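Local coordinates for protein Pts system, fructose-specific iiabc component (Borrelia burgdorferi, PDB 5DLE) that probably carries phosphate through a phosphocysteine to incoming fructose, giving fructose 1-phosphate, as the IIB domain of a phosphotransferase-system transporter, at residues E12-V17 with Y43-E48; V17-V22 with L72-D77; H26-A31 with V47-S52; K32-E37 with N98-I103; S68-A73 with E84-Y89. All coordinates share one frame; numbering follows the deposited sequence.

In the fold
From the N terminus, strand 13-19 pairs with strand 44-50 in interaction 1, closing the beta-alpha-beta unit around helix 25-40. Interaction 3 presses that helix onto the same second strand, with Val47 and Glu48 shared by both contacts. Interaction 2 joins the end of strand 13-19 to strand 69-74. Its loop crosses interaction 1 and encloses interaction 3. Interaction 4 ties helix 25-40 to helix 100-107. It crosses interactions 1, 2 and 3 and encloses interaction 5. Interaction 5 adds strand 88-91 beside strand 69-74. It begins on the segment where interaction 2 ends and shares Leu72 and Ala73 with it. Together they hold one sheet and two helices over it.

Interaction 1 (E12-V17 with Y43-E48); sequences EKIVAV and YSIRVE. With IMD (imidazole), chain E.
Ile14 N gives a hydrogen bond to Ser44 O at 2.8 Å, the shortest backbone bond between the two segments, and nearly straight at 167°. The pair belongs to a beta-alpha-beta unit: strands 13-19 and 44-50 run parallel, joined by helix 25-40. Glu12 O takes Ser44 N at one end, and Ala16 O takes Glu48 N at the other. Arg46 bonds through its N to Ile14 O and through its O to Ala16 N. Glu12 O lies at the edge of the Tyr43 ring, in plane.

Ile14 lies between Tyr43 and Ile45. Its chain runs straight on from CG1 (chi2 177°), which carries CD1 to 3.7 Å from Tyr43 CD2. Ile45 is bent at chi2 (77°), so its CD1 meets Ile14 CG2 at a tight 3.5 Å. The Tyr43 ring stacks on Phe108. On the face with Val15, Val17 and the Glu48 side chain lie side by side. Glu48 OE1 forms a salt bridge with Arg82, and OE2 is bonded to Gln50 NE2. Glu12 OE1 is bonded to Ser68 OG. Glu12 OE2 accepts a hydrogen bond at 2.7 Å from N3 of an imidazole, probably from the crystallisation liquor, whose C2 sits 3.5 Å from Tyr43 OH.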
# COMPACT_ATOMS: atom_id res chain seq x y z
N GLU A 12 30.16 -4.11 -8.09
CA GLU A 12 30.01 -2.77 -7.55
C GLU A 12 28.83 -2.72 -6.59
O GLU A 12 27.90 -3.53 -6.66
CB GLU A 12 29.78 -1.76 -8.65
CG GLU A 12 30.88 -1.68 -9.66
CD GLU A 12 30.65 -0.48 -10.50
OE1 GLU A 12 30.57 0.60 -9.89
OE2 GLU A 12 30.48 -0.64 -11.73
N LYS A 13 28.87 -1.74 -5.70
CA LYS A 13 27.89 -1.61 -4.63
C LYS A 13 26.99 -0.41 -4.87
O LYS A 13 27.45 0.69 -5.18
CB LYS A 13 28.58 -1.49 -3.27
CG LYS A 13 29.36 -2.80 -2.88
CD LYS A 13 30.10 -2.60 -1.58
CE LYS A 13 30.88 -3.85 -1.22
NZ LYS A 13 31.33 -3.80 0.19
N ILE A 14 25.69 -0.61 -4.68
CA ILE A 14 24.72 0.49 -4.68
C ILE A 14 24.20 0.62 -3.26
O ILE A 14 24.00 -0.40 -2.59
CB ILE A 14 23.57 0.21 -5.66
CG1 ILE A 14 24.09 0.08 -7.09
CG2 ILE A 14 22.45 1.30 -5.55
CD1 ILE A 14 23.03 -0.28 -8.12
N VAL A 15 24.01 1.85 -2.78
CA VAL A 15 23.18 2.03 -1.59
C VAL A 15 21.98 2.88 -1.96
O VAL A 15 22.02 3.70 -2.89
CB VAL A 15 23.94 2.65 -0.39
CG1 VAL A 15 25.06 1.69 0.05
CG2 VAL A 15 24.49 4.05 -0.73
N ALA A 16 20.87 2.66 -1.25
CA ALA A 16 19.67 3.42 -1.55
C ALA A 16 18.96 3.78 -0.26
O ALA A 16 19.11 3.09 0.76
CB ALA A 16 18.70 2.64 -2.45
N VAL A 17 18.15 4.86 -0.32
CA VAL A 17 17.18 5.15 0.74
C VAL A 17 15.83 5.24 0.06
O VAL A 17 15.70 5.93 -0.96
CB VAL A 17 17.46 6.48 1.47
CG1 VAL A 17 16.44 6.71 2.57
CG2 VAL A 17 18.88 6.51 2.06
N TYR A 43 24.63 -6.04 -9.34
CA TYR A 43 25.17 -5.17 -8.30
C TYR A 43 24.80 -5.71 -6.93
O TYR A 43 23.76 -6.33 -6.76
CB TYR A 43 24.59 -3.75 -8.44
CG TYR A 43 24.92 -3.12 -9.75
CD1 TYR A 43 26.24 -2.80 -10.08
CD2 TYR A 43 23.93 -2.84 -10.69
CE1 TYR A 43 26.56 -2.24 -11.28
CE2 TYR A 43 24.22 -2.24 -11.89
CZ TYR A 43 25.56 -1.97 -12.20
OH TYR A 43 25.89 -1.39 -13.40
N SER A 44 25.64 -5.38 -5.97
CA SER A 44 25.36 -5.50 -4.55
C SER A 44 24.49 -4.32 -4.14
O SER A 44 24.65 -3.22 -4.69
CB SER A 44 26.69 -5.46 -3.77
OG SER A 44 26.51 -5.94 -2.46
N ILE A 45 23.56 -4.52 -3.20
CA ILE A 45 22.63 -3.44 -2.86
C ILE A 45 22.32 -3.47 -1.36
O ILE A 45 22.09 -4.54 -0.79
CB ILE A 45 21.34 -3.57 -3.73
CG1 ILE A 45 20.26 -2.52 -3.39
CG2 ILE A 45 20.70 -4.94 -3.59
CD1 ILE A 45 20.58 -1.18 -3.96
N ARG A 46 22.32 -2.30 -0.72
CA ARG A 46 21.79 -2.13 0.64
C ARG A 46 20.78 -1.00 0.60
O ARG A 46 21.08 0.05 0.02
CB ARG A 46 22.91 -1.79 1.64
CG ARG A 46 23.52 -3.03 2.29
CD ARG A 46 22.68 -3.51 3.51
NE ARG A 46 22.73 -2.47 4.53
CZ ARG A 46 21.73 -1.72 4.96
NH1 ARG A 46 20.45 -1.93 4.59
NH2 ARG A 46 22.01 -0.78 5.85
N VAL A 47 19.59 -1.21 1.20
CA VAL A 47 18.53 -0.20 1.21
C VAL A 47 18.12 0.13 2.65
O VAL A 47 17.77 -0.78 3.43
CB VAL A 47 17.29 -0.64 0.40
CG1 VAL A 47 16.27 0.51 0.32
CG2 VAL A 47 17.68 -1.01 -0.98
N GLU A 48 18.14 1.41 2.98
CA GLU A 48 17.53 1.97 4.18
C GLU A 48 16.10 2.37 3.86
O GLU A 48 15.84 2.97 2.82
CB GLU A 48 18.34 3.20 4.62
CG GLU A 48 17.64 4.15 5.57
CD GLU A 48 18.53 5.35 5.91
OE1 GLU A 48 19.76 5.17 5.96
OE2 GLU A 48 18.02 6.48 6.10
N1 IMD E . 28.18 1.49 -14.93
C2 IMD E . 28.59 0.74 -13.87
N3 IMD E . 29.69 1.34 -13.34
C4 IMD E . 29.96 2.45 -14.05
C5 IMD E . 29.01 2.55 -15.06

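Interaction 2 (V17-V22 with L72-D77); sequences VTACPV and LAVDKD
Cys20 has SG anti to its backbone N (chi1 175°), and Asp75 has its carboxylate turned in beside its own N (chi1 -55°). These two rotations bring Cys20 SG to 3.4 Å from Asp75 OD2. Both residues lie just past the ends of parallel strands 13-19 and 69-74, the usual place for an active-site loop in an alpha/beta fold. In IIB domains the phosphocysteine is found at the end of the first strand, and Cys20 probably fills that role.

The backbone pairs as far as Asp75. Val17 O takes Ala73 N at 2.8 Å, Ala73 O takes Ala19 N, and Asp75 N reaches Ala19 O at 2.8 Å. Ala19 CB rests on Val74 CG1 at 3.8 Å. The straight Lys76 chain passes it too, with CE 4.1 Å from Ala19 CB. Further back, Leu72 CD2 lies alongside Val17 CG2. Pro21 crosses the Asp75 side chain at about a right angle.

His26 of a second subunit packs on Cys20, which puts this loop at a subunit contact. Thr93 OG1 fixes the Asp75 carboxylate through OD2, and Thr27 OG1 holds Cys20 N. The loop around the probable phosphocysteine is thus held from two distant parts of the sequence.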
# COMPACT_ATOMS: atom_id res chain seq x y z
N VAL A 17 18.15 4.86 -0.32
CA VAL A 17 17.18 5.15 0.74
C VAL A 17 15.83 5.24 0.06
O VAL A 17 15.70 5.93 -0.96
CB VAL A 17 17.46 6.48 1.47
CG1 VAL A 17 16.44 6.71 2.57
CG2 VAL A 17 18.88 6.51 2.06
N THR A 18 14.81 4.57 0.63
CA THR A 18 13.46 4.79 0.15
C THR A 18 12.66 5.39 1.29
O THR A 18 12.82 5.00 2.46
CB THR A 18 12.82 3.52 -0.38
OG1 THR A 18 12.56 2.59 0.70
CG2 THR A 18 13.71 2.90 -1.49
N ALA A 19 11.85 6.40 0.97
CA ALA A 19 11.15 7.11 2.04
C ALA A 19 9.85 7.66 1.49
O ALA A 19 9.87 8.58 0.69
CB ALA A 19 12.01 8.23 2.61
N CYS A 20 8.73 7.11 1.94
CA CYS A 20 7.41 7.67 1.61
C CYS A 20 6.65 7.76 2.93
O CYS A 20 6.47 6.74 3.60
CB CYS A 20 6.71 6.78 0.60
SG CYS A 20 5.01 7.39 0.32
N PRO A 21 6.13 8.94 3.29
CA PRO A 21 5.48 9.07 4.60
C PRO A 21 3.99 8.75 4.57
O PRO A 21 3.22 9.33 5.33
CB PRO A 21 5.70 10.55 4.95
CG PRO A 21 5.65 11.22 3.59
CD PRO A 21 6.36 10.23 2.63
N VAL A 22 3.56 7.85 3.69
CA VAL A 22 2.22 7.31 3.68
C VAL A 22 2.36 5.82 3.94
O VAL A 22 2.82 5.08 3.04
CB VAL A 22 1.51 7.57 2.36
CG1 VAL A 22 0.14 6.88 2.37
CG2 VAL A 22 1.35 9.05 2.17
N LEU A 72 18.26 7.72 -4.14
CA LEU A 72 17.28 8.18 -3.14
C LEU A 72 15.93 8.15 -3.80
O LEU A 72 15.70 8.91 -4.75
CB LEU A 72 17.61 9.60 -2.69
CG LEU A 72 18.99 9.80 -2.09
CD1 LEU A 72 19.18 11.26 -1.63
CD2 LEU A 72 19.31 8.78 -0.96
N ALA A 73 15.04 7.32 -3.30
CA ALA A 73 13.69 7.26 -3.85
C ALA A 73 12.79 7.77 -2.73
O ALA A 73 12.38 7.00 -1.85
CB ALA A 73 13.35 5.83 -4.30
N VAL A 74 12.51 9.08 -2.74
CA VAL A 74 12.00 9.75 -1.55
C VAL A 74 10.88 10.69 -1.94
O VAL A 74 10.92 11.33 -3.00
CB VAL A 74 13.10 10.50 -0.77
CG1 VAL A 74 14.18 9.51 -0.30
CG2 VAL A 74 13.81 11.55 -1.64
N ASP A 75 9.88 10.74 -1.06
CA ASP A 75 8.78 11.68 -1.17
C ASP A 75 8.73 12.59 0.04
O ASP A 75 7.64 13.08 0.39
CB ASP A 75 7.45 10.94 -1.26
CG ASP A 75 7.40 9.92 -2.39
OD1 ASP A 75 7.94 10.17 -3.49
OD2 ASP A 75 6.71 8.90 -2.20
N LYS A 76 9.84 12.75 0.73
CA LYS A 76 10.00 13.67 1.84
C LYS A 76 11.48 14.00 1.90
O LYS A 76 12.31 13.30 1.31
CB LYS A 76 9.52 13.05 3.17
CG LYS A 76 10.33 11.84 3.62
CD LYS A 76 9.91 11.40 5.02
CE LYS A 76 11.04 10.64 5.72
NZ LYS A 76 10.67 10.13 7.08
N ASP A 77 11.81 15.09 2.59
CA ASP A 77 13.22 15.45 2.75
C ASP A 77 13.87 14.50 3.74
O ASP A 77 13.27 14.14 4.75
CB ASP A 77 13.34 16.90 3.23
CG ASP A 77 12.97 17.91 2.16
OD1 ASP A 77 13.20 17.64 0.96
OD2 ASP A 77 12.45 18.98 2.51

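Interaction 3 (H26-A31 with V47-S52); sequences HTYIAA and VETQGS
The Tyr28 ring meets Thr49 obliquely, at its hydroxyl end, and the two side chains cross at about a right angle. Tyr28 OH stands 4.0 Å from Thr49 OG1. It is hydrogen-bonded instead to Glu56 and to Lys33 of the fourth subunit. The other flat group is the amide of Gln50, a residue whose CB points away from the helix. There NE2 gives a hydrogen bond to Glu48 OE2 at 2.8 Å, and the acceptor lies only 10° out of the amide plane. This bond fixes how the amide is turned.

Helix 25-40 lies on strand 44-50 and runs nearly opposite to it. The axes of 26-31 and 47-50 are 8.2 Å apart and 166° from each other in direction. This is the helix-on-strand packing of a beta-alpha-beta unit. Small side chains allow it. Ala31 CB touches both Val47 CG1, at 3.7 Å, and Thr49 CG2, at 3.9 Å. Thr27 puts its methyl anti to the backbone N. As a result CG2 presses tightly on Thr49 CB at 3.5 Å, while the hydroxyl turns to the strand end.

Thr27 OG1 donates to Gln50 O at 2.9 Å, from 41° above the carbonyl plane. Thr27 OG1 is the hydroxyl that also holds the Cys20 backbone. One buried hydroxyl therefore ties the helix both to the end of strand 44-50 and to the loop of the probable phosphocysteine.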
# COMPACT_ATOMS: atom_id res chain seq x y z
N HIS A 26 4.66 2.25 -0.45
CA HIS A 26 5.63 2.78 -1.41
C HIS A 26 7.06 2.61 -0.93
O HIS A 26 7.95 2.33 -1.75
CB HIS A 26 5.38 4.24 -1.75
CG HIS A 26 4.27 4.43 -2.74
ND1 HIS A 26 4.25 5.48 -3.62
CD2 HIS A 26 3.13 3.73 -2.94
CE1 HIS A 26 3.13 5.43 -4.34
NE2 HIS A 26 2.43 4.38 -3.95
N THR A 27 7.30 2.81 0.37
CA THR A 27 8.66 2.62 0.90
C THR A 27 9.17 1.23 0.58
O THR A 27 10.32 1.07 0.09
CB THR A 27 8.63 2.82 2.41
OG1 THR A 27 8.29 4.18 2.67
CG2 THR A 27 9.96 2.51 3.06
N TYR A 28 8.35 0.21 0.85
CA TYR A 28 8.82 -1.17 0.68
C TYR A 28 8.75 -1.61 -0.76
O TYR A 28 9.59 -2.42 -1.20
CB TYR A 28 7.99 -2.13 1.58
CG TYR A 28 8.56 -2.21 2.98
CD1 TYR A 28 8.31 -1.24 3.90
CD2 TYR A 28 9.43 -3.23 3.33
CE1 TYR A 28 8.87 -1.26 5.17
CE2 TYR A 28 10.01 -3.26 4.56
CZ TYR A 28 9.73 -2.28 5.47
OH TYR A 28 10.30 -2.31 6.73
N ILE A 29 7.75 -1.15 -1.53
CA ILE A 29 7.74 -1.55 -2.94
C ILE A 29 8.98 -0.97 -3.64
O ILE A 29 9.64 -1.67 -4.42
CB ILE A 29 6.44 -1.08 -3.63
CG1 ILE A 29 5.24 -1.83 -3.04
CG2 ILE A 29 6.51 -1.42 -5.14
CD1 ILE A 29 3.90 -1.16 -3.44
N ALA A 30 9.26 0.33 -3.42
CA ALA A 30 10.44 0.92 -4.04
C ALA A 30 11.69 0.16 -3.63
O ALA A 30 12.56 -0.14 -4.47
CB ALA A 30 10.55 2.40 -3.68
N ALA A 31 11.77 -0.21 -2.35
CA ALA A 31 13.00 -0.89 -1.89
C ALA A 31 13.16 -2.23 -2.55
O ALA A 31 14.26 -2.56 -3.03
CB ALA A 31 12.98 -1.05 -0.37
N VAL A 47 19.59 -1.21 1.20
CA VAL A 47 18.53 -0.20 1.21
C VAL A 47 18.12 0.13 2.65
O VAL A 47 17.77 -0.78 3.43
CB VAL A 47 17.29 -0.64 0.40
CG1 VAL A 47 16.27 0.51 0.32
CG2 VAL A 47 17.68 -1.01 -0.98
N GLU A 48 18.14 1.41 2.98
CA GLU A 48 17.53 1.97 4.18
C GLU A 48 16.10 2.37 3.86
O GLU A 48 15.84 2.97 2.82
CB GLU A 48 18.34 3.20 4.62
CG GLU A 48 17.64 4.15 5.57
CD GLU A 48 18.53 5.35 5.91
OE1 GLU A 48 19.76 5.17 5.96
OE2 GLU A 48 18.02 6.48 6.10
N THR A 49 15.18 2.07 4.76
CA THR A 49 13.79 2.44 4.53
C THR A 49 13.30 3.41 5.60
O THR A 49 13.69 3.34 6.75
CB THR A 49 12.85 1.20 4.53
OG1 THR A 49 13.01 0.44 5.73
CG2 THR A 49 13.12 0.29 3.32
N GLN A 50 12.43 4.33 5.17
CA GLN A 50 11.77 5.28 6.09
C GLN A 50 10.30 5.41 5.75
O GLN A 50 9.94 5.68 4.60
CB GLN A 50 12.42 6.67 5.99
CG GLN A 50 13.95 6.68 5.95
CD GLN A 50 14.51 8.07 6.18
OE1 GLN A 50 13.74 9.03 6.43
NE2 GLN A 50 15.82 8.21 6.12
N GLY A 51 9.48 5.44 6.81
CA GLY A 51 8.09 5.87 6.73
C GLY A 51 7.75 7.06 7.61
O GLY A 51 8.61 7.89 7.92
N SER A 52 6.48 7.16 8.01
CA SER A 52 6.09 8.18 8.98
C SER A 52 6.51 7.83 10.40
O SER A 52 6.68 8.73 11.23
CB SER A 52 4.57 8.39 8.94
OG SER A 52 4.19 9.00 7.72

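Interaction 4 (K32-E37 with N98-I103)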
# COMPACT_ATOMS: atom_id res chain seq x y z
N LYS A 32 12.08 -3.01 -2.59
CA LYS A 32 12.18 -4.36 -3.11
C LYS A 32 12.39 -4.33 -4.61
O LYS A 32 13.15 -5.14 -5.15
CB LYS A 32 10.96 -5.17 -2.70
CG LYS A 32 11.03 -6.63 -3.02
CD LYS A 32 12.25 -7.35 -2.36
CE LYS A 32 12.18 -8.77 -2.82
NZ LYS A 32 13.42 -9.52 -2.51
N LYS A 33 11.76 -3.39 -5.33
CA LYS A 33 12.01 -3.34 -6.77
C LYS A 33 13.44 -2.90 -7.05
O LYS A 33 14.07 -3.43 -7.98
CB LYS A 33 11.02 -2.42 -7.47
CG LYS A 33 9.64 -2.99 -7.40
CD LYS A 33 8.70 -2.30 -8.32
CE LYS A 33 8.76 -2.87 -9.74
NZ LYS A 33 7.55 -2.32 -10.46
N ILE A 34 13.97 -1.95 -6.26
CA ILE A 34 15.37 -1.55 -6.46
C ILE A 34 16.30 -2.72 -6.17
O ILE A 34 17.26 -2.96 -6.92
CB ILE A 34 15.69 -0.33 -5.58
CG1 ILE A 34 15.02 0.91 -6.17
CG2 ILE A 34 17.23 -0.11 -5.48
CD1 ILE A 34 15.07 2.10 -5.23
N GLU A 35 16.04 -3.45 -5.07
CA GLU A 35 16.87 -4.64 -4.75
C GLU A 35 16.82 -5.67 -5.87
O GLU A 35 17.86 -6.18 -6.27
CB GLU A 35 16.39 -5.25 -3.43
CG GLU A 35 16.73 -4.39 -2.22
CD GLU A 35 15.97 -4.77 -0.95
OE1 GLU A 35 15.16 -5.74 -0.96
OE2 GLU A 35 16.18 -4.07 0.07
N ASN A 36 15.62 -5.98 -6.39
CA ASN A 36 15.53 -7.01 -7.43
C ASN A 36 16.24 -6.57 -8.70
O ASN A 36 16.88 -7.39 -9.35
CB ASN A 36 14.07 -7.36 -7.73
CG ASN A 36 13.43 -8.22 -6.66
OD1 ASN A 36 14.15 -8.88 -5.88
ND2 ASN A 36 12.11 -8.31 -6.66
N GLU A 37 16.07 -5.31 -9.10
CA GLU A 37 16.67 -4.85 -10.35
C GLU A 37 18.18 -4.70 -10.22
O GLU A 37 18.92 -5.01 -11.17
CB GLU A 37 16.00 -3.55 -10.80
CG GLU A 37 16.53 -3.02 -12.13
CD GLU A 37 16.19 -3.93 -13.33
OE1 GLU A 37 15.14 -4.62 -13.33
OE2 GLU A 37 17.00 -3.92 -14.29
N ASN A 98 8.12 2.63 -10.97
CA ASN A 98 7.66 2.39 -12.33
C ASN A 98 8.75 2.45 -13.37
O ASN A 98 8.51 2.03 -14.52
CB ASN A 98 6.56 3.40 -12.69
CG ASN A 98 5.26 3.06 -12.01
OD1 ASN A 98 5.07 1.93 -11.54
ND2 ASN A 98 4.34 4.02 -11.95
N ASN A 99 9.95 2.90 -13.02
CA ASN A 99 11.03 3.06 -13.99
C ASN A 99 12.32 2.46 -13.46
O ASN A 99 13.39 3.02 -13.69
CB ASN A 99 11.25 4.55 -14.31
CG ASN A 99 11.96 4.79 -15.64
OD1 ASN A 99 11.94 3.95 -16.54
ND2 ASN A 99 12.56 5.96 -15.78
N THR A 100 12.24 1.32 -12.76
CA THR A 100 13.35 0.88 -11.94
C THR A 100 14.60 0.53 -12.76
O THR A 100 15.71 0.89 -12.37
CB THR A 100 12.96 -0.35 -11.10
OG1 THR A 100 11.61 -0.26 -10.61
CG2 THR A 100 13.93 -0.47 -9.92
N GLU A 101 14.41 -0.19 -13.87
CA GLU A 101 15.54 -0.59 -14.71
C GLU A 101 16.31 0.62 -15.17
O GLU A 101 17.55 0.68 -15.05
CB GLU A 101 15.01 -1.37 -15.91
CG GLU A 101 16.08 -1.81 -16.91
CD GLU A 101 15.43 -2.40 -18.16
OE1 GLU A 101 14.39 -1.87 -18.63
OE2 GLU A 101 15.95 -3.41 -18.66
N ASN A 102 15.60 1.61 -15.71
CA ASN A 102 16.25 2.80 -16.21
C ASN A 102 16.90 3.58 -15.08
O ASN A 102 18.02 4.09 -15.25
CB ASN A 102 15.25 3.62 -17.01
CG ASN A 102 14.91 2.99 -18.37
OD1 ASN A 102 15.66 2.15 -18.89
ND2 ASN A 102 13.78 3.40 -18.95
N ILE A 103 16.25 3.66 -13.92
CA ILE A 103 16.83 4.44 -12.83
C ILE A 103 18.14 3.84 -12.35
O ILE A 103 19.10 4.57 -12.07
CB ILE A 103 15.81 4.58 -11.69
CG1 ILE A 103 14.89 5.74 -12.03
CG2 ILE A 103 16.50 4.78 -10.33
CD1 ILE A 103 13.66 5.73 -11.19
O HOH W 1 9.70 -0.93 -12.82
O HOH W 2 17.59 -5.26 -16.25
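Apolar contact centres on the methyl of Thr100. CG2 lies against helix 25-40, 3.5 Å from Lys33 O. On its two flanks are Glu37 CB, at 3.8 Å, and Ile34 CG1, at 4.1 Å. The side chains of Ile34 and Thr100 cross at about a right angle. Thr100 CG2 is anti to its own backbone N, and this leaves the hydroxyl turned to the Lys33 side.

No direct hydrogen bond joins the two segments. Thr100 OG1 is bonded to Ala96 O and takes a hydrogen bond from a water at 3.0 Å. The same water is a weak partner of Lys33 NZ. That nitrogen, in a side chain modelled in two conformers, is also bonded to Ile97 O.

The contact lies where helix 93-98 ends and helix 100-107 begins, with Asn99 as the break. Helix 100-107 packs beside helix 25-40 on one face of the sheet, as expected of an open alpha/beta fold. Ile104 adds to the same seam, against Ile34 and Glu37.

The charged contact is between two acids. Glu37 bends at chi2 (66°), which lays its carboxylate across Glu101. Glu37 OE2 is 3.5 Å from Glu101 CG and 4.5 Å from Glu101 OE2, with the carboxylate planes 66° apart. Such closeness may raise the proton affinity of one of them. Gln41 NE2 is bonded to Glu37 OE2 and to the backbone Glu101 O.

Interaction 5 (S68-A73 with E84-Y89); sequences SVVILA and EGKRVY
Val70 has both backbone groups satisfied by the neighbouring strand. Its N donates to Arg87 O at 2.9 Å, and its O accepts from Tyr89 N at 2.8 Å, nearly straight at 169°. Tyr89 O in turn takes Leu72 N at 2.8 Å. Before this pairing starts, a water fills in: it donates to Ser68 O and accepts from Arg87 N at 2.9 Å. Ser68 O and Arg87 N are thus joined through the water and not directly.

The long polar side chains find their partners outside. Lys86 curls back at chi2 and chi3, and its NZ is bonded to Ala67 O and Ile64 O. Arg87 NH1 reaches Ala110 O. Tyr89 OH is bonded to Glu106 on helix 100-107.

Apolar groups lie on the face with Val70. Val88 spans two neighbours there: CG1 touches Leu72 CD1 at 3.7 Å, and CG2 touches Val70 CB at 3.9 Å. The side chains of Lys86 and Val70 cross at about a right angle, with Lys86 CB 3.8 Å from Val70 CG2. Phe83 closes on both valines from a loop. Ile71 and Tyr89 turn to the other face, under helix 100-107. Here strand 88-91 forms the outer edge of the parallel part of the sheet, outside 69-74, 13-19 and 44-50, the four-stranded order typical of IIB domains of this family.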
# COMPACT_ATOMS: atom_id res chain seq x y z
N SER A 68 29.25 2.73 -5.13
CA SER A 68 29.53 3.42 -6.38
C SER A 68 28.55 4.55 -6.61
O SER A 68 28.90 5.57 -7.22
CB SER A 68 29.45 2.46 -7.56
OG SER A 68 30.49 1.53 -7.50
N VAL A 69 27.31 4.35 -6.17
CA VAL A 69 26.22 5.30 -6.40
C VAL A 69 25.29 5.26 -5.20
O VAL A 69 25.18 4.24 -4.52
CB VAL A 69 25.46 4.97 -7.72
CG1 VAL A 69 26.35 5.24 -8.94
CG2 VAL A 69 25.12 3.50 -7.76
N VAL A 70 24.58 6.37 -4.98
CA VAL A 70 23.49 6.46 -4.00
C VAL A 70 22.19 6.74 -4.76
O VAL A 70 22.13 7.70 -5.54
CB VAL A 70 23.74 7.61 -3.00
CG1 VAL A 70 22.57 7.76 -2.03
CG2 VAL A 70 25.09 7.43 -2.22
N ILE A 71 21.15 5.95 -4.51
CA ILE A 71 19.84 6.17 -5.12
C ILE A 71 18.88 6.55 -4.01
O ILE A 71 18.71 5.81 -3.03
CB ILE A 71 19.34 4.93 -5.88
CG1 ILE A 71 20.32 4.59 -7.01
CG2 ILE A 71 17.89 5.14 -6.44
CD1 ILE A 71 19.90 3.34 -7.75
N LEU A 72 18.26 7.72 -4.14
CA LEU A 72 17.28 8.18 -3.14
C LEU A 72 15.93 8.15 -3.80
O LEU A 72 15.70 8.91 -4.75
CB LEU A 72 17.61 9.60 -2.69
CG LEU A 72 18.99 9.80 -2.09
CD1 LEU A 72 19.18 11.26 -1.63
CD2 LEU A 72 19.31 8.78 -0.96
N ALA A 73 15.04 7.32 -3.30
CA ALA A 73 13.69 7.26 -3.85
C ALA A 73 12.79 7.77 -2.73
O ALA A 73 12.38 7.00 -1.85
CB ALA A 73 13.35 5.83 -4.30
N GLU A 84 27.56 13.55 0.63
CA GLU A 84 28.51 14.43 -0.05
C GLU A 84 29.66 13.65 -0.67
O GLU A 84 30.21 12.72 -0.06
CB GLU A 84 29.07 15.46 0.93
CG GLU A 84 28.08 16.56 1.22
CD GLU A 84 28.67 17.63 2.11
OE1 GLU A 84 29.87 17.52 2.47
OE2 GLU A 84 27.93 18.59 2.43
N GLY A 85 30.01 14.01 -1.91
CA GLY A 85 31.13 13.37 -2.58
C GLY A 85 30.75 12.12 -3.34
O GLY A 85 31.59 11.56 -4.02
N LYS A 86 29.49 11.67 -3.22
CA LYS A 86 28.98 10.51 -3.94
C LYS A 86 28.10 10.95 -5.09
O LYS A 86 27.46 12.00 -5.03
CB LYS A 86 28.13 9.61 -3.02
CG LYS A 86 28.69 9.35 -1.61
CD LYS A 86 30.01 8.52 -1.64
CE LYS A 86 29.83 7.21 -2.43
NZ LYS A 86 31.01 6.25 -2.13
N ARG A 87 28.04 10.13 -6.13
CA ARG A 87 27.01 10.32 -7.13
C ARG A 87 25.68 9.99 -6.49
O ARG A 87 25.52 8.91 -5.92
CB ARG A 87 27.23 9.42 -8.34
CG ARG A 87 28.51 9.73 -9.11
CD ARG A 87 28.44 8.96 -10.42
NE ARG A 87 29.64 9.11 -11.26
CZ ARG A 87 29.70 9.94 -12.28
NH1 ARG A 87 28.65 10.70 -12.59
NH2 ARG A 87 30.81 9.99 -13.01
N VAL A 88 24.72 10.91 -6.59
CA VAL A 88 23.41 10.72 -5.96
C VAL A 88 22.34 10.93 -7.02
O VAL A 88 22.31 11.97 -7.68
CB VAL A 88 23.20 11.69 -4.78
CG1 VAL A 88 21.78 11.51 -4.22
CG2 VAL A 88 24.23 11.47 -3.67
N TYR A 89 21.46 9.93 -7.18
CA TYR A 89 20.35 10.00 -8.11
C TYR A 89 19.09 10.02 -7.27
O TYR A 89 18.75 9.01 -6.63
CB TYR A 89 20.35 8.80 -9.04
CG TYR A 89 19.47 8.99 -10.23
CD1 TYR A 89 19.38 10.22 -10.87
CD2 TYR A 89 18.75 7.95 -10.72
CE1 TYR A 89 18.55 10.38 -11.98
CE2 TYR A 89 17.93 8.09 -11.83
CZ TYR A 89 17.84 9.29 -12.45
OH TYR A 89 17.00 9.40 -13.54
O HOH W 3 29.82 7.86 -5.94